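Local coordinates for spore germination protein B3 (Bacillus subtilis subsp. subtilis, PDB 3N54), which takes part, as a lipoprotein component of a germinant receptor, in the spore's germination response to a mixture of L-asparagine, glucose, fructose and potassium ions, at residues T24-L29 with V44-H49; H19-T24 with E55-V60; Q85-V90 with G188-V193. All coordinates share one frame; numbering follows the deposited sequence.

Contact 1: T24-L29 with V44-H49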
loop_
_atom_site.group_PDB
_atom_site.type_symbol
_atom_site.label_atom_id
_atom_site.label_comp_id
_atom_site.label_asym_id
_atom_site.label_seq_id
_atom_site.Cartn_x
_atom_site.Cartn_y
_atom_site.Cartn_z
ATOM N N THR A 24 1.015 11.370 -31.618
ATOM C CA THR A 24 2.446 11.239 -31.372
ATOM C C THR A 24 3.025 12.626 -31.140
ATOM O O THR A 24 3.116 13.431 -32.065
ATOM C CB THR A 24 3.186 10.560 -32.537
ATOM O OG1 THR A 24 2.514 9.350 -32.899
ATOM C CG2 THR A 24 4.638 10.230 -32.139
ATOM N N TYR A 25 3.385 12.913 -29.894
ATOM C CA TYR A 25 4.024 14.176 -29.563
ATOM C C TYR A 25 5.462 14.154 -30.069
ATOM O O TYR A 25 6.031 13.085 -30.296
ATOM C CB TYR A 25 3.947 14.452 -28.063
ATOM C CG TYR A 25 2.555 14.847 -27.630
ATOM C CD1 TYR A 25 1.560 13.890 -27.455
ATOM C CD2 TYR A 25 2.231 16.181 -27.425
ATOM C CE1 TYR A 25 0.280 14.253 -27.073
ATOM C CE2 TYR A 25 0.955 16.556 -27.040
ATOM C CZ TYR A 25 -0.016 15.588 -26.863
ATOM O OH TYR A 25 -1.280 15.970 -26.478
ATOM N N GLN A 26 6.026 15.338 -30.271
ATOM C CA GLN A 26 7.337 15.485 -30.896
ATOM C C GLN A 26 8.192 16.515 -30.169
ATOM O O GLN A 26 7.714 17.586 -29.797
ATOM C CB GLN A 26 7.167 15.950 -32.345
ATOM C CG GLN A 26 6.170 15.130 -33.194
ATOM C CD GLN A 26 6.656 13.724 -33.486
ATOM O OE1 GLN A 26 5.871 12.840 -33.825
ATOM N NE2 GLN A 26 7.955 13.514 -33.370
ATOM N N ASN A 27 9.462 16.180 -29.977
ATOM C CA ASN A 27 10.427 17.090 -29.400
ATOM C C ASN A 27 11.189 17.688 -30.568
ATOM O O ASN A 27 12.049 17.034 -31.160
ATOM C CB ASN A 27 11.339 16.341 -28.430
ATOM C CG ASN A 27 10.569 15.732 -27.263
ATOM O OD1 ASN A 27 10.670 14.530 -26.986
ATOM N ND2 ASN A 27 9.782 16.552 -26.591
ATOM N N LEU A 28 10.854 18.926 -30.919
ATOM C CA LEU A 28 11.393 19.536 -32.137
ATOM C C LEU A 28 12.884 19.855 -32.010
ATOM O O LEU A 28 13.349 20.325 -30.968
ATOM C CB LEU A 28 10.604 20.794 -32.517
ATOM C CG LEU A 28 9.089 20.597 -32.686
ATOM C CD1 LEU A 28 8.440 21.905 -33.081
ATOM C CD2 LEU A 28 8.768 19.493 -33.700
ATOM N N LEU A 29 13.615 19.579 -33.088
ATOM C CA LEU A 29 15.048 19.815 -33.147
ATOM C C LEU A 29 15.301 21.317 -33.151
ATOM O O LEU A 29 14.676 22.032 -33.923
ATOM C CB LEU A 29 15.629 19.177 -34.411
ATOM C CG LEU A 29 17.150 19.161 -34.561
ATOM C CD1 LEU A 29 17.792 18.299 -33.486
ATOM C CD2 LEU A 29 17.546 18.675 -35.960
ATOM N N VAL A 44 9.723 19.581 -39.107
ATOM C CA VAL A 44 9.585 18.133 -39.187
ATOM C C VAL A 44 10.703 17.392 -38.461
ATOM O O VAL A 44 10.509 16.263 -38.011
ATOM C CB VAL A 44 9.539 17.682 -40.673
ATOM C CG1 VAL A 44 9.979 16.232 -40.830
ATOM C CG2 VAL A 44 8.143 17.915 -41.243
ATOM N N ASN A 45 11.867 18.021 -38.341
ATOM C CA ASN A 45 12.995 17.384 -37.680
ATOM C C ASN A 45 12.828 17.398 -36.167
ATOM O O ASN A 45 12.491 18.422 -35.578
ATOM C CB ASN A 45 14.300 18.055 -38.082
ATOM C CG ASN A 45 14.585 17.913 -39.558
ATOM O OD1 ASN A 45 14.590 18.896 -40.296
ATOM N ND2 ASN A 45 14.793 16.681 -40.003
ATOM N N VAL A 46 13.058 16.245 -35.553
ATOM C CA VAL A 46 12.912 16.093 -34.122
ATOM C C VAL A 46 14.195 15.546 -33.536
ATOM O O VAL A 46 15.006 14.955 -34.245
ATOM C CB VAL A 46 11.750 15.133 -33.774
ATOM C CG1 VAL A 46 10.449 15.632 -34.378
ATOM C CG2 VAL A 46 12.050 13.719 -34.250
ATOM N N THR A 47 14.389 15.771 -32.244
ATOM C CA THR A 47 15.495 15.159 -31.530
ATOM C C THR A 47 15.046 13.753 -31.184
ATOM O O THR A 47 15.816 12.804 -31.253
ATOM C CB THR A 47 15.857 15.935 -30.261
ATOM O OG1 THR A 47 14.704 16.031 -29.418
ATOM C CG2 THR A 47 16.337 17.334 -30.618
ATOM N N SER A 48 13.776 13.636 -30.813
ATOM C CA SER A 48 13.152 12.362 -30.533
ATOM C C SER A 48 11.644 12.531 -30.617
ATOM O O SER A 48 11.135 13.654 -30.605
ATOM C CB SER A 48 13.522 11.887 -29.134
ATOM O OG SER A 48 12.896 12.699 -28.149
ATOM N N HIS A 49 10.931 11.412 -30.700
ATOM C CA HIS A 49 9.479 11.441 -30.598
ATOM C C HIS A 49 9.167 11.520 -29.121
ATOM O O HIS A 49 9.933 11.035 -28.304
ATOM C CB HIS A 49 8.841 10.201 -31.221
ATOM C CG HIS A 49 9.192 10.014 -32.663
ATOM N ND1 HIS A 49 9.978 8.974 -33.109
ATOM C CD2 HIS A 49 8.910 10.767 -33.752
ATOM C CE1 HIS A 49 10.144 9.082 -34.416
ATOM N NE2 HIS A 49 9.506 10.161 -34.831
#
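Asn27 faces two residues across the strand pair, Thr47 and Ser48, where a regular antiparallel sheet would offer one. Its O accepts from Thr47 N at 2.9 Å, while its own N reaches Ser48 O. The non-hydrogen-bonded pairs on the two sides are Gln26 with His49 and Leu28 with Val46, so 46-49 holds one residue more than 26-28: a beta bulge, with the chain turning a corner at Thr47 and Ser48. The carboxamide of Asn27 leans over the same sheet face as the side chain of Ser48, and Asn27 OD1 lies 3.1 Å from Ser48 OG.

Leu29 continues the pairing just beyond the end of its strand. Leu29 N gives a nearly straight bond of 3.0 Å to Asn45 O (173° at the hydrogen). With CG anti to the backbone N (chi1 -172°), the leucine brings CD1 against the methyl of Thr47. That contact is tight, 3.4 Å between Leu29 CD1 and Thr47 CG2, and Leu29 CD2 meets Asn45 CB less closely.

On the face opposite Asn27, the ring of His49 runs side by side with Gln26. The amide carbon Gln26 CD sits at the imidazole edge, 3.7 Å from His49 CD2, and the two planes stand 85° apart.

Strand 21-28 is the middle of a three-stranded antiparallel sheet. Strand 46-55 pairs with it here, while 8-15 takes its other edge through Gly10 and Ala8, and Ser6 OG bonds to Leu28 O.

Contact 2: H19-T24 with E55-V60. With SO4 (sulfate ion), chain C.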
loop_
_atom_site.group_PDB
_atom_site.type_symbol
_atom_site.label_atom_id
_atom_site.label_comp_id
_atom_site.label_asym_id
_atom_site.label_seq_id
_atom_site.Cartn_x
_atom_site.Cartn_y
_atom_site.Cartn_z
ATOM N N HIS A 19 -8.324 1.504 -37.038
ATOM C CA HIS A 19 -9.279 2.469 -36.492
ATOM C C HIS A 19 -9.094 2.779 -34.995
ATOM O O HIS A 19 -9.732 2.210 -34.108
ATOM C CB HIS A 19 -10.715 2.005 -36.788
ATOM C CG HIS A 19 -11.114 2.157 -38.227
ATOM N ND1 HIS A 19 -12.422 2.343 -38.622
ATOM C CD2 HIS A 19 -10.373 2.195 -39.360
ATOM C CE1 HIS A 19 -12.474 2.451 -39.939
ATOM N NE2 HIS A 19 -11.243 2.370 -40.412
ATOM N N GLN A 20 -8.176 3.682 -34.743
ATOM C CA GLN A 20 -8.007 4.252 -33.441
ATOM C C GLN A 20 -7.233 5.528 -33.660
ATOM O O GLN A 20 -6.582 5.701 -34.683
ATOM C CB GLN A 20 -7.300 3.288 -32.479
ATOM C CG GLN A 20 -5.932 2.797 -32.910
ATOM C CD GLN A 20 -5.520 1.500 -32.208
ATOM O OE1 GLN A 20 -4.406 1.002 -32.399
ATOM N NE2 GLN A 20 -6.421 0.946 -31.402
ATOM N N TYR A 21 -7.344 6.437 -32.718
ATOM C CA TYR A 21 -6.590 7.657 -32.782
ATOM C C TYR A 21 -5.201 7.406 -32.214
ATOM O O TYR A 21 -5.040 6.667 -31.245
ATOM C CB TYR A 21 -7.327 8.763 -32.045
ATOM C CG TYR A 21 -8.606 9.097 -32.746
ATOM C CD1 TYR A 21 -9.819 8.572 -32.322
ATOM C CD2 TYR A 21 -8.597 9.896 -33.878
ATOM C CE1 TYR A 21 -10.999 8.868 -32.997
ATOM C CE2 TYR A 21 -9.752 10.197 -34.550
ATOM C CZ TYR A 21 -10.955 9.682 -34.106
ATOM O OH TYR A 21 -12.104 9.975 -34.790
ATOM N N LYS A 22 -4.202 7.985 -32.870
ATOM C CA LYS A 22 -2.835 7.917 -32.410
ATOM C C LYS A 22 -2.262 9.319 -32.421
ATOM O O LYS A 22 -2.115 9.920 -33.475
ATOM C CB LYS A 22 -1.984 6.977 -33.271
ATOM C CG LYS A 22 -0.603 6.719 -32.672
ATOM C CD LYS A 22 0.183 5.619 -33.382
ATOM C CE LYS A 22 0.811 6.112 -34.681
ATOM N NZ LYS A 22 1.903 5.191 -35.173
ATOM N N LEU A 23 -1.990 9.848 -31.231
ATOM C CA LEU A 23 -1.341 11.137 -31.078
ATOM C C LEU A 23 0.117 10.879 -30.765
ATOM O O LEU A 23 0.419 10.209 -29.786
ATOM C CB LEU A 23 -1.966 11.948 -29.951
ATOM C CG LEU A 23 -3.299 12.635 -30.235
ATOM C CD1 LEU A 23 -4.429 11.625 -30.387
ATOM C CD2 LEU A 23 -3.616 13.629 -29.127
ATOM N N THR A 24 1.015 11.370 -31.618
ATOM C CA THR A 24 2.446 11.239 -31.372
ATOM C C THR A 24 3.025 12.626 -31.140
ATOM O O THR A 24 3.116 13.431 -32.065
ATOM C CB THR A 24 3.186 10.560 -32.537
ATOM O OG1 THR A 24 2.514 9.350 -32.899
ATOM C CG2 THR A 24 4.638 10.230 -32.139
ATOM N N GLU A 55 -5.972 5.630 -28.634
ATOM C CA GLU A 55 -7.343 5.591 -28.167
ATOM C C GLU A 55 -8.358 5.338 -29.272
ATOM O O GLU A 55 -8.254 5.894 -30.362
ATOM C CB GLU A 55 -7.701 6.911 -27.493
ATOM C CG GLU A 55 -9.040 6.846 -26.785
ATOM C CD GLU A 55 -9.341 8.078 -25.967
ATOM O OE1 GLU A 55 -8.759 9.148 -26.250
ATOM O OE2 GLU A 55 -10.167 7.966 -25.040
ATOM N N ALA A 56 -9.345 4.497 -28.968
ATOM C CA ALA A 56 -10.493 4.297 -29.847
ATOM C C ALA A 56 -11.534 5.319 -29.423
ATOM O O ALA A 56 -11.840 5.420 -28.238
ATOM C CB ALA A 56 -11.031 2.899 -29.697
ATOM N N VAL A 57 -12.059 6.105 -30.361
ATOM C CA VAL A 57 -13.116 7.097 -30.049
ATOM C C VAL A 57 -14.211 7.085 -31.138
ATOM O O VAL A 57 -13.900 7.095 -32.324
ATOM C CB VAL A 57 -12.522 8.537 -29.838
ATOM C CG1 VAL A 57 -13.610 9.548 -29.588
ATOM C CG2 VAL A 57 -11.524 8.560 -28.684
ATOM N N SER A 58 -15.487 7.066 -30.735
ATOM C CA SER A 58 -16.607 6.980 -31.698
ATOM C C SER A 58 -16.862 8.322 -32.368
ATOM O O SER A 58 -16.477 9.373 -31.846
ATOM C CB SER A 58 -17.904 6.491 -31.029
ATOM O OG SER A 58 -18.493 7.487 -30.198
ATOM N N ASP A 59 -17.507 8.281 -33.528
ATOM C CA ASP A 59 -17.878 9.499 -34.243
ATOM C C ASP A 59 -18.757 10.371 -33.362
ATOM O O ASP A 59 -18.622 11.592 -33.368
ATOM C CB ASP A 59 -18.613 9.168 -35.551
ATOM C CG ASP A 59 -17.689 8.585 -36.609
ATOM O OD1 ASP A 59 -16.453 8.566 -36.381
ATOM O OD2 ASP A 59 -18.201 8.158 -37.669
ATOM N N VAL A 60 -19.652 9.724 -32.611
ATOM C CA VAL A 60 -20.538 10.402 -31.669
ATOM C C VAL A 60 -19.754 11.126 -30.562
ATOM O O VAL A 60 -20.141 12.221 -30.169
ATOM C CB VAL A 60 -21.568 9.409 -31.056
ATOM C CG1 VAL A 60 -22.394 10.059 -29.954
ATOM C CG2 VAL A 60 -22.493 8.876 -32.135
HETATM S S SO4 C . -11.751 4.893 -33.668
HETATM O O1 SO4 C . -11.400 5.937 -32.722
HETATM O O2 SO4 C . -10.816 4.940 -34.786
HETATM O O3 SO4 C . -11.678 3.622 -32.957
HETATM O O4 SO4 C . -13.103 5.089 -34.185
#
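Tyr21 and Glu55 form a hydrogen-bonded antiparallel pair at the end of the three-stranded sheet, where strand 21-28 begins and strand 46-55 finishes. Two backbone bonds make it: Tyr21 N to Glu55 O, short at 2.6 Å, and Glu55 N to Tyr21 O at 3.0 Å.

Past the pair, the tyrosine ring provides the side-chain contact. CG stands anti to the carbonyl carbon (chi1 -66°), which lays the ring alongside the chain leaving Glu55 and presents one edge to it. Tyr21 CE1 touches Val57 CB at 3.5 Å, and Val57 O is near the ring plane at the same edge. Gln20 adds its CB, resting on Glu55 O at 3.5 Å.

A sulfate, probably from the crystallisation liquor, occupies the fork where the two segments part. Val57 N points at its O1 in a nearly straight bond whose modelled length is too short to trust. Gln20 N faces the ion from segment 19-24, and Ala56 CB approaches sulfate O3 at 3.4 Å.

Farther out, Ile62 of helix 59-63 touches both Tyr21 and Val57, which brings the short helix against their contact. Leu23 and Ile53 carry the strand pairing onward through the backbone. The helix itself starts from Ser58, its N-cap: the hydroxyl OG turns to a backbone N just past Val60, while Ser58 O accepts from Ser61 OG.

Contact 3: Q85-V90 with G188-V193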
loop_
_atom_site.group_PDB
_atom_site.type_symbol
_atom_site.label_atom_id
_atom_site.label_comp_id
_atom_site.label_asym_id
_atom_site.label_seq_id
_atom_site.Cartn_x
_atom_site.Cartn_y
_atom_site.Cartn_z
ATOM N N GLN A 85 10.820 3.717 -8.939
ATOM C CA GLN A 85 10.554 5.165 -8.956
ATOM C C GLN A 85 9.839 5.682 -7.726
ATOM O O GLN A 85 8.955 5.012 -7.181
ATOM C CB GLN A 85 9.694 5.515 -10.164
ATOM C CG GLN A 85 10.223 5.023 -11.495
ATOM C CD GLN A 85 11.600 5.574 -11.830
ATOM O OE1 GLN A 85 12.013 6.624 -11.323
ATOM N NE2 GLN A 85 12.318 4.864 -12.692
ATOM N N ASN A 86 10.234 6.881 -7.303
ATOM C CA ASN A 86 9.547 7.622 -6.262
ATOM C C ASN A 86 8.097 7.789 -6.710
ATOM O O ASN A 86 7.830 8.429 -7.730
ATOM C CB ASN A 86 10.224 8.981 -6.057
ATOM C CG ASN A 86 9.610 9.785 -4.927
ATOM O OD1 ASN A 86 8.388 9.886 -4.806
ATOM N ND2 ASN A 86 10.460 10.375 -4.095
ATOM N N VAL A 87 7.165 7.197 -5.968
ATOM C CA VAL A 87 5.760 7.170 -6.395
ATOM C C VAL A 87 5.119 8.560 -6.388
ATOM O O VAL A 87 4.307 8.866 -7.253
ATOM C CB VAL A 87 4.911 6.154 -5.575
ATOM C CG1 VAL A 87 5.501 4.743 -5.726
ATOM C CG2 VAL A 87 4.813 6.546 -4.106
ATOM N N ASP A 88 5.494 9.392 -5.424
ATOM C CA ASP A 88 4.995 10.760 -5.364
ATOM C C ASP A 88 5.445 11.556 -6.593
ATOM O O ASP A 88 4.656 12.268 -7.197
ATOM C CB ASP A 88 5.465 11.454 -4.093
ATOM C CG ASP A 88 4.810 12.800 -3.898
ATOM O OD1 ASP A 88 3.671 12.825 -3.390
ATOM O OD2 ASP A 88 5.434 13.833 -4.239
ATOM N N GLN A 89 6.709 11.402 -6.966
ATOM C CA GLN A 89 7.251 12.092 -8.129
ATOM C C GLN A 89 6.581 11.619 -9.408
ATOM O O GLN A 89 6.287 12.435 -10.286
ATOM C CB GLN A 89 8.773 11.925 -8.204
ATOM C CG GLN A 89 9.511 12.673 -7.108
ATOM C CD GLN A 89 11.029 12.504 -7.191
ATOM O OE1 GLN A 89 11.519 11.658 -7.936
ATOM N NE2 GLN A 89 11.772 13.306 -6.420
ATOM N N VAL A 90 6.330 10.310 -9.504
ATOM C CA VAL A 90 5.625 9.731 -10.659
ATOM C C VAL A 90 4.208 10.292 -10.805
ATOM O O VAL A 90 3.820 10.720 -11.884
ATOM C CB VAL A 90 5.514 8.180 -10.564
ATOM C CG1 VAL A 90 4.585 7.627 -11.654
ATOM C CG2 VAL A 90 6.891 7.519 -10.644
ATOM N N GLY A 188 11.793 8.453 2.364
ATOM C CA GLY A 188 12.895 9.027 1.603
ATOM C C GLY A 188 12.774 8.690 0.129
ATOM O O GLY A 188 12.410 9.544 -0.681
ATOM N N SER A 189 13.073 7.438 -0.214
ATOM C CA SER A 189 13.012 6.986 -1.601
ATOM C C SER A 189 11.584 6.985 -2.130
ATOM O O SER A 189 11.348 7.222 -3.313
ATOM C CB SER A 189 13.578 5.579 -1.722
ATOM O OG SER A 189 12.739 4.652 -1.050
ATOM N N ASN A 190 10.634 6.689 -1.247
ATOM C CA ASN A 190 9.238 6.604 -1.626
ATOM C C ASN A 190 9.042 5.454 -2.633
ATOM O O ASN A 190 8.171 5.513 -3.502
ATOM C CB ASN A 190 8.800 7.951 -2.207
ATOM C CG ASN A 190 7.454 8.409 -1.714
ATOM O OD1 ASN A 190 6.834 7.799 -0.854
ATOM N ND2 ASN A 190 7.004 9.513 -2.259
ATOM N N LYS A 191 9.870 4.417 -2.502
ATOM C CA LYS A 191 9.831 3.245 -3.368
ATOM C C LYS A 191 9.302 2.037 -2.620
ATOM O O LYS A 191 9.429 1.942 -1.389
ATOM C CB LYS A 191 11.228 2.920 -3.898
ATOM C CG LYS A 191 11.786 3.966 -4.828
ATOM C CD LYS A 191 13.179 3.600 -5.315
ATOM C CE LYS A 191 13.724 4.669 -6.249
ATOM N NZ LYS A 191 15.045 4.297 -6.813
ATOM N N LEU A 192 8.717 1.103 -3.363
ATOM C CA LEU A 192 8.223 -0.130 -2.768
ATOM C C LEU A 192 9.423 -1.054 -2.553
ATOM O O LEU A 192 10.181 -1.316 -3.490
ATOM C CB LEU A 192 7.146 -0.780 -3.644
ATOM C CG LEU A 192 6.576 -2.129 -3.168
ATOM C CD1 LEU A 192 5.105 -2.296 -3.571
ATOM C CD2 LEU A 192 7.424 -3.318 -3.668
ATOM N N VAL A 193 9.602 -1.521 -1.317
ATOM C CA VAL A 193 10.744 -2.381 -0.968
ATOM C C VAL A 193 10.334 -3.834 -0.730
ATOM O O VAL A 193 11.193 -4.701 -0.575
ATOM C CB VAL A 193 11.509 -1.848 0.261
ATOM C CG1 VAL A 193 12.144 -0.486 -0.054
ATOM C CG2 VAL A 193 10.598 -1.760 1.477
#
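Asn86 OD1 is gripped by two donors that come from opposite faces of its amide plane. Gln89 N, one turn into the helix, reaches it at 3.1 Å, and Asn190 ND2 arrives from the other segment at 2.9 Å. Both sit well above the carbonyl plane, by 52° and 38°, so neither uses a lone pair in the plane. The carboxamide of Asn86 reaches this place because CG is anti to the backbone N (chi1 -177°), which folds the side chain back over the first turn.

Asn190 answers with its own amide set almost perpendicular to that of Asn86. Its CB packs on Asn86 CG at 3.4 Å, and its ND2 also lies beside Asp88 CB. Asn190 OD1 is taken by Ser159 OG, so both ends of this buried amide have partners. The backbone adds a second tie: Val87 N gives a straight bond of 3.2 Å to Asn190 O, and the valine methyls close around that same carbonyl, Val87 CG2 at 3.6 Å from Asn190 O. With an alanine here instead of Asn86, Gln89 N is likely to lose its cap and Asn190 ND2 its tie to the start of the helix.

On the flank, the extended chain of Lys191 runs past Gln85, with CG near the Gln85 carbonyl, and NZ makes a weak bond to Asn84 O. Ser189 OG accepts from Lys191 N at 3.2 Å, an ST turn that shapes the approach to strand 191-196.

The whole is an asparagine N-cap at the start of helix 87-94, with the tight turn between strands 177-186 and 191-196 docked directly onto the capping amide.

In the fold
Contacts 1 and 2 belong to one sheet: both draw on strand 21-28, share Thr24, and pair that strand with 46-55 towards opposite ends, their centres 21 Å apart. Contact 1 is nested along the chain inside the loop that contact 2 closes. Contact 3 comes later in sequence and ties a helix start to the turn leading into the edge strand 191-196 of a separate sheet; its centre is 30 Å from that of contact 1 and 33 Å from that of contact 2, and the nearest atoms are about 16 and 18 Å away. Sulfates, probably from crystallisation, lie by all three, close to the side chain of His49 in contact 1 and farther from that of Asn86 in contact 3.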